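Local coordinates for protein Lic12234 (Leptospira interrogans, PDB 4TZH) that is of unknown function but folds as a leucine-rich repeat solenoid and may act as a virulence factor, possibly by binding other molecules, at residues 85-90 with 106-111; 79-84 with 102-107; 12-17 with 37-42; 5-10 with 18-23. One frame throughout, in Å; residues are numbered along the deposited sequence. Where two conformers were deposited one is given.

Interaction 1: 85-90 with 106-111. With ZN (zinc ion), chain E.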
loop_
_atom_site.group_PDB
_atom_site.type_symbol
_atom_site.label_atom_id
_atom_site.label_comp_id
_atom_site.label_asym_id
_atom_site.label_seq_id
_atom_site.Cartn_x
_atom_site.Cartn_y
_atom_site.Cartn_z
ATOM N N LYS A 85 4.204 10.110 6.462
ATOM C CA LYS A 85 5.550 10.613 6.269
ATOM C C LYS A 85 6.308 9.840 5.195
ATOM O O LYS A 85 7.420 10.241 4.844
ATOM C CB LYS A 85 6.325 10.585 7.595
ATOM C CG LYS A 85 5.680 11.493 8.645
ATOM C CD LYS A 85 6.582 11.703 9.858
ATOM C CE LYS A 85 6.545 10.533 10.818
ATOM N NZ LYS A 85 7.252 10.816 12.102
ATOM N N LEU A 86 5.723 8.753 4.649
ATOM C CA LEU A 86 6.394 7.952 3.620
ATOM C C LEU A 86 6.229 8.593 2.253
ATOM O O LEU A 86 5.638 8.029 1.336
ATOM C CB LEU A 86 5.876 6.508 3.673
ATOM C CG LEU A 86 6.026 5.820 5.027
ATOM C CD1 LEU A 86 5.447 4.406 4.974
ATOM C CD2 LEU A 86 7.503 5.791 5.498
ATOM N N LYS A 87 6.787 9.822 2.130
ATOM C CA LYS A 87 6.633 10.634 0.927
ATOM C C LYS A 87 7.401 10.171 -0.271
ATOM O O LYS A 87 7.186 10.702 -1.374
ATOM C CB LYS A 87 6.993 12.112 1.218
ATOM C CG LYS A 87 6.244 12.733 2.380
ATOM C CD LYS A 87 4.786 12.898 2.048
ATOM C CE LYS A 87 4.111 13.830 3.009
ATOM N NZ LYS A 87 2.643 13.681 2.902
ATOM N N ASN A 88 8.304 9.180 -0.076
ATOM C CA ASN A 88 9.077 8.664 -1.192
ATOM C C ASN A 88 8.560 7.273 -1.599
ATOM O O ASN A 88 9.101 6.665 -2.523
ATOM C CB ASN A 88 10.514 8.551 -0.797
ATOM C CG ASN A 88 11.169 9.899 -0.838
ATOM O OD1 ASN A 88 11.032 10.629 -1.825
ATOM N ND2 ASN A 88 11.815 10.276 0.247
ATOM N N LEU A 89 7.483 6.806 -0.961
ATOM C CA LEU A 89 6.967 5.477 -1.282
ATOM C C LEU A 89 6.381 5.427 -2.678
ATOM O O LEU A 89 5.514 6.255 -3.008
ATOM C CB LEU A 89 5.939 5.100 -0.225
ATOM C CG LEU A 89 5.621 3.604 -0.142
ATOM C CD1 LEU A 89 6.799 2.836 0.448
ATOM C CD2 LEU A 89 4.369 3.329 0.690
ATOM N N GLU A 90 6.794 4.429 -3.480
ATOM C CA GLU A 90 6.377 4.274 -4.873
ATOM C C GLU A 90 5.504 3.053 -5.084
ATOM O O GLU A 90 4.672 3.051 -5.994
ATOM C CB GLU A 90 7.611 4.153 -5.798
ATOM C CG GLU A 90 8.503 5.402 -5.709
ATOM C CD GLU A 90 9.691 5.454 -6.659
ATOM O OE1 GLU A 90 9.763 4.594 -7.555
ATOM O OE2 GLU A 90 10.533 6.365 -6.547
ATOM N N ILE A 106 -3.675 7.441 3.634
ATOM C CA ILE A 106 -3.249 6.759 2.411
ATOM C C ILE A 106 -3.059 7.797 1.290
ATOM O O ILE A 106 -2.147 7.652 0.469
ATOM C CB ILE A 106 -4.246 5.629 1.993
ATOM C CG1 ILE A 106 -3.556 4.644 1.026
ATOM C CG2 ILE A 106 -5.587 6.150 1.404
ATOM C CD1 ILE A 106 -2.765 3.569 1.764
ATOM N N GLY A 107 -3.898 8.821 1.272
ATOM C CA GLY A 107 -3.846 9.855 0.256
ATOM C C GLY A 107 -2.653 10.767 0.348
ATOM O O GLY A 107 -2.484 11.613 -0.526
ATOM N N GLU A 108 -1.810 10.627 1.408
ATOM C CA GLU A 108 -0.642 11.481 1.596
ATOM C C GLU A 108 0.618 10.887 1.001
ATOM O O GLU A 108 1.694 11.463 1.114
ATOM C CB GLU A 108 -0.417 11.798 3.094
ATOM C CG GLU A 108 -1.464 12.728 3.687
ATOM C CD GLU A 108 -1.476 14.133 3.119
ATOM O OE1 GLU A 108 -0.443 14.551 2.547
ATOM O OE2 GLU A 108 -2.517 14.816 3.247
ATOM N N LEU A 109 0.510 9.730 0.350
ATOM C CA LEU A 109 1.675 9.036 -0.221
ATOM C C LEU A 109 1.896 9.642 -1.613
ATOM O O LEU A 109 1.565 9.052 -2.641
ATOM C CB LEU A 109 1.372 7.537 -0.250
ATOM C CG LEU A 109 1.124 6.908 1.130
ATOM C CD1 LEU A 109 0.692 5.456 1.020
ATOM C CD2 LEU A 109 2.328 7.046 2.028
ATOM N N GLU A 110 2.488 10.820 -1.627
ATOM C CA GLU A 110 2.616 11.632 -2.813
ATOM C C GLU A 110 3.222 10.980 -4.040
ATOM O O GLU A 110 2.783 11.315 -5.167
ATOM C CB GLU A 110 3.391 12.919 -2.480
ATOM C CG GLU A 110 2.485 13.992 -1.903
ATOM C CD GLU A 110 3.117 14.909 -0.876
ATOM O OE1 GLU A 110 4.047 15.667 -1.238
ATOM O OE2 GLU A 110 2.641 14.908 0.282
ATOM N N LYS A 111 4.209 10.075 -3.869
ATOM C CA LYS A 111 4.864 9.502 -5.036
ATOM C C LYS A 111 4.310 8.101 -5.338
ATOM O O LYS A 111 4.849 7.416 -6.206
ATOM C CB LYS A 111 6.363 9.379 -4.777
ATOM C CG LYS A 111 7.098 10.720 -4.923
ATOM C CD LYS A 111 8.593 10.426 -4.714
ATOM C CE LYS A 111 9.412 11.672 -4.774
ATOM N NZ LYS A 111 10.823 11.295 -4.516
HETATM ZN ZN ZN E . 11.969 6.433 -7.904
HETATM O O HOH W 1 10.896 7.806 -4.261
HETATM O O HOH W 2 13.206 7.980 -7.253
#
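Lys87 crosses the side chain of Glu110 at a slant and brings its ammonium group among three oxygens of segment 106-111. A bend at chi2 (-68°) carries Lys87 NZ to the end of the short 3-10 turn, where it donates to Glu108 O at 3.0 Å, in the carbonyl plane and on a lone pair. Lys87 NZ also forms a salt bridge with Glu110 OE2 at 2.9 Å, on the anti side and 33° out of the carboxylate plane, and a longer one with Glu108 OE1 at 3.2 Å. These are consecutive loops of the leucine-rich repeat solenoid, leading into strands 91-93 and 114-116. Each has a leucine, Leu86 or Leu109, at the centre of an inverse gamma turn; Leu109 CD2 packs on Leu86 CB at 3.9 Å, and the other methyl, CD1, faces Leu89 CD2. Further along, Lys111 lies beside Asn88, pointing the same way. Its extended methylenes pass the Lys87 carbonyl oxygen, and Lys111 NZ donates to Asn88 OD1 at 2.8 Å in the carbonyl plane; Asn88 ND2 is held by Lys64 O, so both ends of the amide are fixed. A water donates to Asn88 O and to Glu90 OE2, the oxygen that binds zinc at 2.0 Å.

Interaction 2: 79-84 with 102-107. With ZN (zinc ion), chain F.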
loop_
_atom_site.group_PDB
_atom_site.type_symbol
_atom_site.label_atom_id
_atom_site.label_comp_id
_atom_site.label_asym_id
_atom_site.label_seq_id
_atom_site.Cartn_x
_atom_site.Cartn_y
_atom_site.Cartn_z
ATOM N N PHE A 79 -3.564 1.435 10.325
ATOM C CA PHE A 79 -2.247 2.034 10.235
ATOM C C PHE A 79 -2.114 3.189 11.168
ATOM O O PHE A 79 -3.089 3.907 11.390
ATOM C CB PHE A 79 -2.012 2.598 8.828
ATOM C CG PHE A 79 -2.061 1.567 7.747
ATOM C CD1 PHE A 79 -0.967 0.755 7.499
ATOM C CD2 PHE A 79 -3.225 1.370 7.009
ATOM C CE1 PHE A 79 -1.012 -0.208 6.478
ATOM C CE2 PHE A 79 -3.270 0.419 5.994
ATOM C CZ PHE A 79 -2.170 -0.366 5.750
ATOM N N PRO A 80 -0.878 3.487 11.600
ATOM C CA PRO A 80 -0.669 4.714 12.385
ATOM C C PRO A 80 -0.718 5.914 11.434
ATOM O O PRO A 80 -0.404 5.774 10.239
ATOM C CB PRO A 80 0.764 4.531 12.903
ATOM C CG PRO A 80 1.460 3.673 11.862
ATOM C CD PRO A 80 0.373 2.723 11.418
ATOM N N LYS A 81 -1.022 7.098 11.946
ATOM C CA LYS A 81 -1.034 8.282 11.089
ATOM C C LYS A 81 0.347 8.556 10.474
ATOM O O LYS A 81 0.435 9.177 9.417
ATOM C CB LYS A 81 -1.478 9.515 11.893
ATOM C CG LYS A 81 -2.971 9.505 12.155
ATOM C CD LYS A 81 -3.431 10.864 12.648
ATOM C CE LYS A 81 -4.900 10.853 12.909
ATOM N NZ LYS A 81 -5.724 10.865 11.665
ATOM N N GLU A 82 1.435 8.088 11.145
ATOM C CA GLU A 82 2.798 8.326 10.685
ATOM C C GLU A 82 3.094 7.743 9.297
ATOM O O GLU A 82 4.112 8.109 8.704
ATOM C CB GLU A 82 3.825 7.841 11.719
ATOM C CG GLU A 82 3.905 8.731 12.963
ATOM C CD GLU A 82 2.868 8.551 14.068
ATOM O OE1 GLU A 82 1.910 7.760 13.906
ATOM O OE2 GLU A 82 3.076 9.176 15.135
ATOM N N ILE A 83 2.204 6.892 8.758
ATOM C CA ILE A 83 2.406 6.425 7.379
ATOM C C ILE A 83 2.433 7.608 6.411
ATOM O O ILE A 83 3.040 7.511 5.345
ATOM C CB ILE A 83 1.361 5.369 6.939
ATOM C CG1 ILE A 83 -0.100 5.898 6.922
ATOM C CG2 ILE A 83 1.483 4.126 7.781
ATOM C CD1 ILE A 83 -1.094 5.072 5.999
ATOM N N GLN A 84 1.810 8.732 6.771
ATOM C CA GLN A 84 1.800 9.890 5.888
ATOM C C GLN A 84 3.189 10.451 5.612
ATOM O O GLN A 84 3.337 11.222 4.665
ATOM C CB GLN A 84 0.867 10.979 6.422
ATOM C CG GLN A 84 1.436 11.710 7.606
ATOM C CD GLN A 84 0.397 12.605 8.219
ATOM O OE1 GLN A 84 -0.327 13.327 7.531
ATOM N NE2 GLN A 84 0.273 12.500 9.510
ATOM N N LEU A 102 -9.697 2.115 4.524
ATOM C CA LEU A 102 -8.359 2.696 4.357
ATOM C C LEU A 102 -8.405 4.044 5.052
ATOM O O LEU A 102 -9.392 4.775 4.883
ATOM C CB LEU A 102 -8.010 2.974 2.888
ATOM C CG LEU A 102 -7.638 1.864 1.977
ATOM C CD1 LEU A 102 -7.302 2.450 0.610
ATOM C CD2 LEU A 102 -6.399 1.097 2.501
ATOM N N PRO A 103 -7.355 4.430 5.801
ATOM C CA PRO A 103 -7.379 5.747 6.458
ATOM C C PRO A 103 -7.121 6.877 5.474
ATOM O O PRO A 103 -6.555 6.634 4.401
ATOM C CB PRO A 103 -6.250 5.642 7.486
ATOM C CG PRO A 103 -5.286 4.683 6.874
ATOM C CD PRO A 103 -6.114 3.688 6.096
ATOM N N GLU A 104 -7.516 8.103 5.836
ATOM C CA GLU A 104 -7.306 9.297 5.018
ATOM C C GLU A 104 -5.825 9.472 4.648
ATOM O O GLU A 104 -5.534 9.982 3.571
ATOM C CB GLU A 104 -7.848 10.560 5.729
ATOM C CG GLU A 104 -7.365 10.776 7.163
ATOM C CD GLU A 104 -8.407 11.245 8.165
ATOM O OE1 GLU A 104 -9.322 12.004 7.770
ATOM O OE2 GLU A 104 -8.311 10.846 9.348
ATOM N N GLU A 105 -4.896 9.005 5.527
ATOM C CA GLU A 105 -3.449 9.156 5.349
ATOM C C GLU A 105 -2.908 8.418 4.145
ATOM O O GLU A 105 -1.821 8.751 3.664
ATOM C CB GLU A 105 -2.673 8.762 6.622
ATOM C CG GLU A 105 -2.834 9.786 7.736
ATOM C CD GLU A 105 -4.142 9.731 8.495
ATOM O OE1 GLU A 105 -4.801 8.667 8.470
ATOM O OE2 GLU A 105 -4.494 10.751 9.133
ATOM N N ILE A 106 -3.675 7.441 3.634
ATOM C CA ILE A 106 -3.249 6.759 2.411
ATOM C C ILE A 106 -3.059 7.797 1.290
ATOM O O ILE A 106 -2.147 7.652 0.469
ATOM C CB ILE A 106 -4.246 5.629 1.993
ATOM C CG1 ILE A 106 -3.556 4.644 1.026
ATOM C CG2 ILE A 106 -5.587 6.150 1.404
ATOM C CD1 ILE A 106 -2.765 3.569 1.764
ATOM N N GLY A 107 -3.898 8.821 1.272
ATOM C CA GLY A 107 -3.846 9.855 0.256
ATOM C C GLY A 107 -2.653 10.767 0.348
ATOM O O GLY A 107 -2.484 11.613 -0.526
HETATM ZN ZN ZN F . 0.913 8.275 15.643
HETATM O O HOH W 3 -6.312 8.137 10.617
#
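Two neighbouring 3-10 turns on the back of the leucine-rich repeat solenoid, on the side away from its parallel sheet, are tied together by Lys81 reaching over to Glu105. Lys81 runs out straight and turns only at its last torsion (chi4 -74°), which sets its NZ 2.8 Å from Glu105 OE2, on the syn side and 29° out of the carboxylate plane. Lys81 CG also lies 3.6 Å from that OE2 of Glu105, so the aliphatic chain flanks the carboxylate while its tip grips it. Glu105 OE1 takes a hydrogen bond from a water that in turn accepts one from Lys81 NZ, leaving both carboxylate oxygens of this buried glutamate with a partner. A second, longer salt bridge runs from Lys81 NZ to Glu104 OE2 at 3.5 Å. In the solenoid these turns belong to the successive loops between strands 68-70, 91-93 and 114-116, and the salt bridges link one loop to the next. Closer to the core, Ile83 CG1 meets Glu105 CB at 3.9 Å, the two side chains crossing at about a right angle. Gln84 CB lies against Glu105 CG. Pro103 comes to the Phe79 ring at its edge, its CD 3.8 Å from Phe79 CD2. Glu82, whose side chain leaves the backbone away from 102-107, holds a zinc ion with both carboxylate oxygens, OE1 at 2.1 Å and OE2 at 2.4 Å, and Glu58 binds the same metal.

Interaction 3: 12-17 with 37-42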
loop_
_atom_site.group_PDB
_atom_site.type_symbol
_atom_site.label_atom_id
_atom_site.label_comp_id
_atom_site.label_asym_id
_atom_site.label_seq_id
_atom_site.Cartn_x
_atom_site.Cartn_y
_atom_site.Cartn_z
ATOM N N ASP A 12 21.194 -8.300 12.985
ATOM C CA ASP A 12 22.415 -8.050 12.217
ATOM C C ASP A 12 22.335 -6.673 11.550
ATOM O O ASP A 12 23.312 -5.938 11.614
ATOM C CB ASP A 12 22.641 -9.114 11.131
ATOM C CG ASP A 12 23.087 -10.474 11.616
ATOM O OD1 ASP A 12 23.606 -10.560 12.755
ATOM O OD2 ASP A 12 22.977 -11.444 10.833
ATOM N N ALA A 13 21.159 -6.287 10.989
ATOM C CA ALA A 13 20.997 -4.969 10.341
ATOM C C ALA A 13 21.270 -3.858 11.321
ATOM O O ALA A 13 21.869 -2.866 10.928
ATOM C CB ALA A 13 19.583 -4.809 9.768
ATOM N N LEU A 14 20.837 -4.017 12.591
ATOM C CA LEU A 14 21.061 -3.004 13.612
ATOM C C LEU A 14 22.534 -2.807 13.991
ATOM O O LEU A 14 22.842 -1.802 14.622
ATOM C CB LEU A 14 20.223 -3.309 14.860
ATOM C CG LEU A 14 18.724 -3.224 14.644
ATOM C CD1 LEU A 14 17.976 -3.688 15.870
ATOM C CD2 LEU A 14 18.314 -1.812 14.242
ATOM N N LYS A 15 23.416 -3.727 13.596
ATOM C CA LYS A 15 24.853 -3.580 13.878
ATOM C C LYS A 15 25.476 -2.478 12.999
ATOM O O LYS A 15 26.445 -1.847 13.411
ATOM C CB LYS A 15 25.602 -4.910 13.690
ATOM C CG LYS A 15 25.192 -5.995 14.677
ATOM C CD LYS A 15 26.247 -7.084 14.849
ATOM C CE LYS A 15 26.261 -7.483 16.294
ATOM N NZ LYS A 15 27.353 -8.450 16.585
ATOM N N THR A 16 24.912 -2.219 11.801
ATOM C CA THR A 16 25.425 -1.178 10.896
ATOM C C THR A 16 24.166 -0.558 10.307
ATOM O O THR A 16 23.814 -0.812 9.151
ATOM C CB THR A 16 26.248 -1.845 9.780
ATOM O OG1 THR A 16 25.561 -3.038 9.411
ATOM C CG2 THR A 16 27.656 -2.172 10.198
ATOM N N PRO A 17 23.432 0.222 11.113
ATOM C CA PRO A 17 22.091 0.626 10.665
ATOM C C PRO A 17 22.030 1.550 9.473
ATOM O O PRO A 17 21.049 1.461 8.728
ATOM C CB PRO A 17 21.480 1.247 11.925
ATOM C CG PRO A 17 22.617 1.657 12.760
ATOM C CD PRO A 17 23.653 0.591 12.529
ATOM N N ILE A 37 13.172 -0.725 14.153
ATOM C CA ILE A 37 13.211 -0.493 12.709
ATOM C C ILE A 37 13.546 0.992 12.434
ATOM O O ILE A 37 14.170 1.284 11.413
ATOM C CB ILE A 37 11.826 -0.877 12.073
ATOM C CG1 ILE A 37 11.885 -0.910 10.527
ATOM C CG2 ILE A 37 10.660 0.068 12.522
ATOM C CD1 ILE A 37 12.564 -2.151 9.998
ATOM N N GLU A 38 13.161 1.934 13.341
ATOM C CA GLU A 38 13.461 3.348 13.079
ATOM C C GLU A 38 14.954 3.646 12.948
ATOM O O GLU A 38 15.303 4.719 12.447
ATOM C CB GLU A 38 12.859 4.243 14.160
ATOM C CG GLU A 38 13.466 4.028 15.521
ATOM C CD GLU A 38 12.895 4.957 16.573
ATOM O OE1 GLU A 38 12.402 6.049 16.208
ATOM O OE2 GLU A 38 12.917 4.577 17.763
ATOM N N GLN A 39 15.821 2.735 13.424
ATOM C CA GLN A 39 17.264 2.984 13.297
ATOM C C GLN A 39 17.776 2.853 11.848
ATOM O O GLN A 39 18.871 3.344 11.542
ATOM C CB GLN A 39 18.055 2.040 14.194
ATOM C CG GLN A 39 17.850 2.330 15.673
ATOM C CD GLN A 39 18.628 1.345 16.509
ATOM O OE1 GLN A 39 19.808 1.088 16.275
ATOM N NE2 GLN A 39 17.984 0.781 17.501
ATOM N N LEU A 40 16.999 2.196 10.967
ATOM C CA LEU A 40 17.432 1.932 9.594
ATOM C C LEU A 40 17.060 3.104 8.729
ATOM O O LEU A 40 16.221 3.007 7.839
ATOM C CB LEU A 40 16.828 0.609 9.096
ATOM C CG LEU A 40 17.080 -0.603 10.014
ATOM C CD1 LEU A 40 16.528 -1.886 9.368
ATOM C CD2 LEU A 40 18.587 -0.819 10.245
ATOM N N VAL A 41 17.686 4.252 9.026
ATOM C CA VAL A 41 17.268 5.521 8.425
ATOM C C VAL A 41 17.368 5.580 6.905
ATOM O O VAL A 41 16.626 6.354 6.289
ATOM C CB VAL A 41 17.999 6.693 9.080
ATOM C CG1 VAL A 41 17.631 6.787 10.560
ATOM C CG2 VAL A 41 19.513 6.566 8.902
ATOM N N ASN A 42 18.256 4.754 6.292
ATOM C CA ASN A 42 18.447 4.765 4.842
ATOM C C ASN A 42 17.686 3.677 4.135
ATOM O O ASN A 42 17.892 3.457 2.944
ATOM C CB ASN A 42 19.923 4.687 4.515
ATOM C CG ASN A 42 20.619 5.953 4.934
ATOM O OD1 ASN A 42 20.066 7.047 4.803
ATOM N ND2 ASN A 42 21.804 5.825 5.540
HETATM O O HOH W 4 22.050 -0.391 16.810
HETATM O O HOH W 5 19.410 2.147 6.780
#
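Leu40 pushes its CD2 methyl into segment 12-17, meeting Ala13 CB and Leu14 CD2, each at 4.1 Å, and Pro17 CB at 3.9 Å. This is the N-terminal end of the leucine-rich repeat solenoid, where the short helix 10-13 and the type I turn from Ala13 to Thr16 pack against the next loop, the one leading to strand 45-47. Leu40 is the centre of an inverse gamma turn, and with CG set beside its backbone N (chi1 -53°) the methyl is delivered between the three residues. Leu14 CD2 also rests against the side chain of Gln39, 3.9 Å from Gln39 CB, the two side chains crossing at about a right angle. Pro17 CB, for its part, lies 3.4 Å from Gln39 O. No direct hydrogen bond joins the segments; waters do that work. The extended Gln39 chain carries OE1 to a water that donates both to it and to Leu14 O. Farther out, Leu23 of strand 22-24 touches Leu40, Val20 lies against Ala13, and Asn42 ND2 is hydrogen-bonded to Asn18 O. A second water bridges the segments, donating to Pro17 O at 2.6 Å and accepting from Asn42 N at 2.9 Å.

Interaction 4: 5-10 with 18-23. With ZN (zinc ion), chain D.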
loop_
_atom_site.group_PDB
_atom_site.type_symbol
_atom_site.label_atom_id
_atom_site.label_comp_id
_atom_site.label_asym_id
_atom_site.label_seq_id
_atom_site.Cartn_x
_atom_site.Cartn_y
_atom_site.Cartn_z
ATOM N N ILE A 5 22.923 -8.028 -2.131
ATOM C CA ILE A 5 22.899 -9.018 -1.059
ATOM C C ILE A 5 22.080 -8.361 0.013
ATOM O O ILE A 5 22.579 -7.494 0.758
ATOM C CB ILE A 5 24.296 -9.406 -0.536
ATOM C CG1 ILE A 5 25.230 -9.798 -1.666
ATOM C CG2 ILE A 5 24.172 -10.483 0.552
ATOM C CD1 ILE A 5 24.791 -10.786 -2.530
ATOM N N ILE A 6 20.801 -8.707 0.070
ATOM C CA ILE A 6 19.893 -8.003 0.961
ATOM C C ILE A 6 19.995 -8.455 2.401
ATOM O O ILE A 6 20.631 -9.466 2.699
ATOM C CB ILE A 6 18.467 -8.021 0.454
ATOM C CG1 ILE A 6 17.856 -9.412 0.556
ATOM C CG2 ILE A 6 18.414 -7.474 -1.005
ATOM C CD1 ILE A 6 16.350 -9.354 0.454
ATOM N N HIS A 7 19.434 -7.669 3.289
ATOM C CA HIS A 7 19.484 -7.983 4.713
ATOM C C HIS A 7 18.258 -8.794 5.085
ATOM O O HIS A 7 17.136 -8.391 4.755
ATOM C CB HIS A 7 19.570 -6.675 5.501
ATOM C CG HIS A 7 20.873 -6.005 5.331
ATOM N ND1 HIS A 7 21.172 -5.220 4.219
ATOM C CD2 HIS A 7 21.953 -6.098 6.111
ATOM C CE1 HIS A 7 22.446 -4.874 4.376
ATOM N NE2 HIS A 7 22.966 -5.397 5.481
ATOM N N LYS A 8 18.431 -9.899 5.813
ATOM C CA LYS A 8 17.303 -10.763 6.164
ATOM C C LYS A 8 17.149 -10.921 7.661
ATOM O O LYS A 8 16.287 -11.687 8.108
ATOM C CB LYS A 8 17.489 -12.139 5.497
ATOM C CG LYS A 8 17.388 -12.090 3.972
ATOM C CD LYS A 8 17.628 -13.467 3.381
ATOM C CE LYS A 8 16.700 -13.798 2.246
ATOM N NZ LYS A 8 16.522 -15.270 2.106
ATOM N N ASN A 9 17.999 -10.211 8.440
ATOM C CA ASN A 9 17.959 -10.329 9.886
ATOM C C ASN A 9 18.024 -8.959 10.525
ATOM O O ASN A 9 18.984 -8.226 10.280
ATOM C CB ASN A 9 19.072 -11.225 10.351
ATOM C CG ASN A 9 19.090 -11.392 11.849
ATOM O OD1 ASN A 9 19.632 -10.576 12.585
ATOM N ND2 ASN A 9 18.516 -12.467 12.321
ATOM N N LEU A 10 17.021 -8.617 11.341
ATOM C CA LEU A 10 16.990 -7.287 11.932
ATOM C C LEU A 10 18.133 -7.068 12.907
ATOM O O LEU A 10 18.732 -5.992 12.875
ATOM C CB LEU A 10 15.627 -7.003 12.591
ATOM C CG LEU A 10 15.437 -5.598 13.227
ATOM C CD1 LEU A 10 15.609 -4.441 12.227
ATOM C CD2 LEU A 10 14.053 -5.459 13.915
ATOM N N ASN A 18 23.043 2.400 9.254
ATOM C CA ASN A 18 22.999 3.327 8.122
ATOM C C ASN A 18 23.280 2.699 6.769
ATOM O O ASN A 18 23.031 3.319 5.738
ATOM C CB ASN A 18 24.009 4.466 8.337
ATOM C CG ASN A 18 23.819 5.206 9.629
ATOM O OD1 ASN A 18 24.772 5.465 10.344
ATOM N ND2 ASN A 18 22.595 5.555 9.949
ATOM N N GLU A 19 23.801 1.483 6.773
ATOM C CA GLU A 19 24.222 0.682 5.632
ATOM C C GLU A 19 23.065 -0.025 4.927
ATOM O O GLU A 19 23.147 -0.365 3.749
ATOM C CB GLU A 19 25.174 -0.402 6.183
ATOM C CG GLU A 19 26.001 -1.135 5.148
ATOM C CD GLU A 19 27.068 -0.337 4.422
ATOM O OE1 GLU A 19 27.626 0.622 5.004
ATOM O OE2 GLU A 19 27.398 -0.732 3.285
ATOM N N VAL A 20 22.014 -0.343 5.690
ATOM C CA VAL A 20 20.944 -1.200 5.217
ATOM C C VAL A 20 19.958 -0.522 4.273
ATOM O O VAL A 20 19.269 0.421 4.671
ATOM C CB VAL A 20 20.261 -1.819 6.445
ATOM C CG1 VAL A 20 19.153 -2.795 6.032
ATOM C CG2 VAL A 20 21.319 -2.481 7.367
ATOM N N GLN A 21 19.881 -1.034 3.039
ATOM C CA GLN A 21 18.956 -0.492 2.026
ATOM C C GLN A 21 17.728 -1.344 1.845
ATOM O O GLN A 21 16.658 -0.808 1.574
ATOM C CB GLN A 21 19.662 -0.317 0.689
ATOM C CG GLN A 21 20.738 0.761 0.788
ATOM C CD GLN A 21 21.587 0.856 -0.448
ATOM O OE1 GLN A 21 22.739 0.397 -0.479
ATOM N NE2 GLN A 21 21.025 1.410 -1.505
ATOM N N ILE A 22 17.852 -2.679 1.970
ATOM C CA ILE A 22 16.741 -3.585 1.758
ATOM C C ILE A 22 16.688 -4.551 2.918
ATOM O O ILE A 22 17.689 -5.231 3.164
ATOM C CB ILE A 22 16.860 -4.359 0.437
ATOM C CG1 ILE A 22 17.065 -3.401 -0.767
ATOM C CG2 ILE A 22 15.655 -5.295 0.230
ATOM C CD1 ILE A 22 17.173 -4.097 -2.144
ATOM N N LEU A 23 15.555 -4.619 3.596
ATOM C CA LEU A 23 15.369 -5.550 4.714
ATOM C C LEU A 23 14.185 -6.444 4.375
ATOM O O LEU A 23 13.086 -5.951 4.083
ATOM C CB LEU A 23 15.099 -4.802 6.012
ATOM C CG LEU A 23 14.957 -5.706 7.250
ATOM C CD1 LEU A 23 16.322 -6.350 7.649
ATOM C CD2 LEU A 23 14.421 -4.898 8.420
HETATM ZN ZN ZN D . 24.927 -5.647 6.102
HETATM O O HOH W 6 24.900 -5.402 8.149
#
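At the N-terminal edge of the solenoid's parallel sheet, segment 5-10 meets strand 22-24 at a single beta bridge, His7 with Leu23. His7 N donates to Ile22 O at 3.0 Å with an N-H...O angle of 156°, and Leu23 CA makes a C-H...O contact with His7 O at 3.3 Å; Asp24 adds a further backbone bond to His7. His7 CG stands beside the backbone N, opposite the carbonyl carbon (chi1 -70°), which lays the imidazole against Val20. Val20 covers one ring face in a CH-pi contact, CG2 3.8 Å from the His7 centroid and only 9° off the normal, while Val20 CG1 sits 3.6 Å from His7 ND1. Ile22 O lies at the ring's edge, in its plane. Flanking the histidine, Ile6 CG2 packs on Ile22 CG2 at 3.7 Å, and Leu10 CD1 meets Leu23 CD2 at 4.0 Å. His7 NE2 binds a zinc ion at 2.1 Å, a water being another of the metal's ligands, and ND1 is hydrogen-bonded to Glu3 OE2. With a metal on one nitrogen and a carboxylate on the other, ND1 probably keeps its proton, and the ring's rotation is fixed from both ends as well as from the Val20 face.

Overall arrangement
Interactions 4 and 3 come first along the chain and interleave: their centres are about 8 Å apart at the N-terminal end, where helix 10-13 and edge strand 22-24 follow each other. They touch, among other places, at Asn18 with Asn42 and Leu23 with Ile37. Interactions 2 and 1 lie nearer the middle of the chain; the centres of interactions 1 and 3 are about 21 Å apart. They join the same pair of consecutive loops, one at the 3-10 turns, the other on the way to strands 91-93 and 114-116; their centres are about 9 Å apart and they share Ile106 and Gly107. In both regions a loop packs on the one that follows it, while the first strand is flanked by the N-terminal segment.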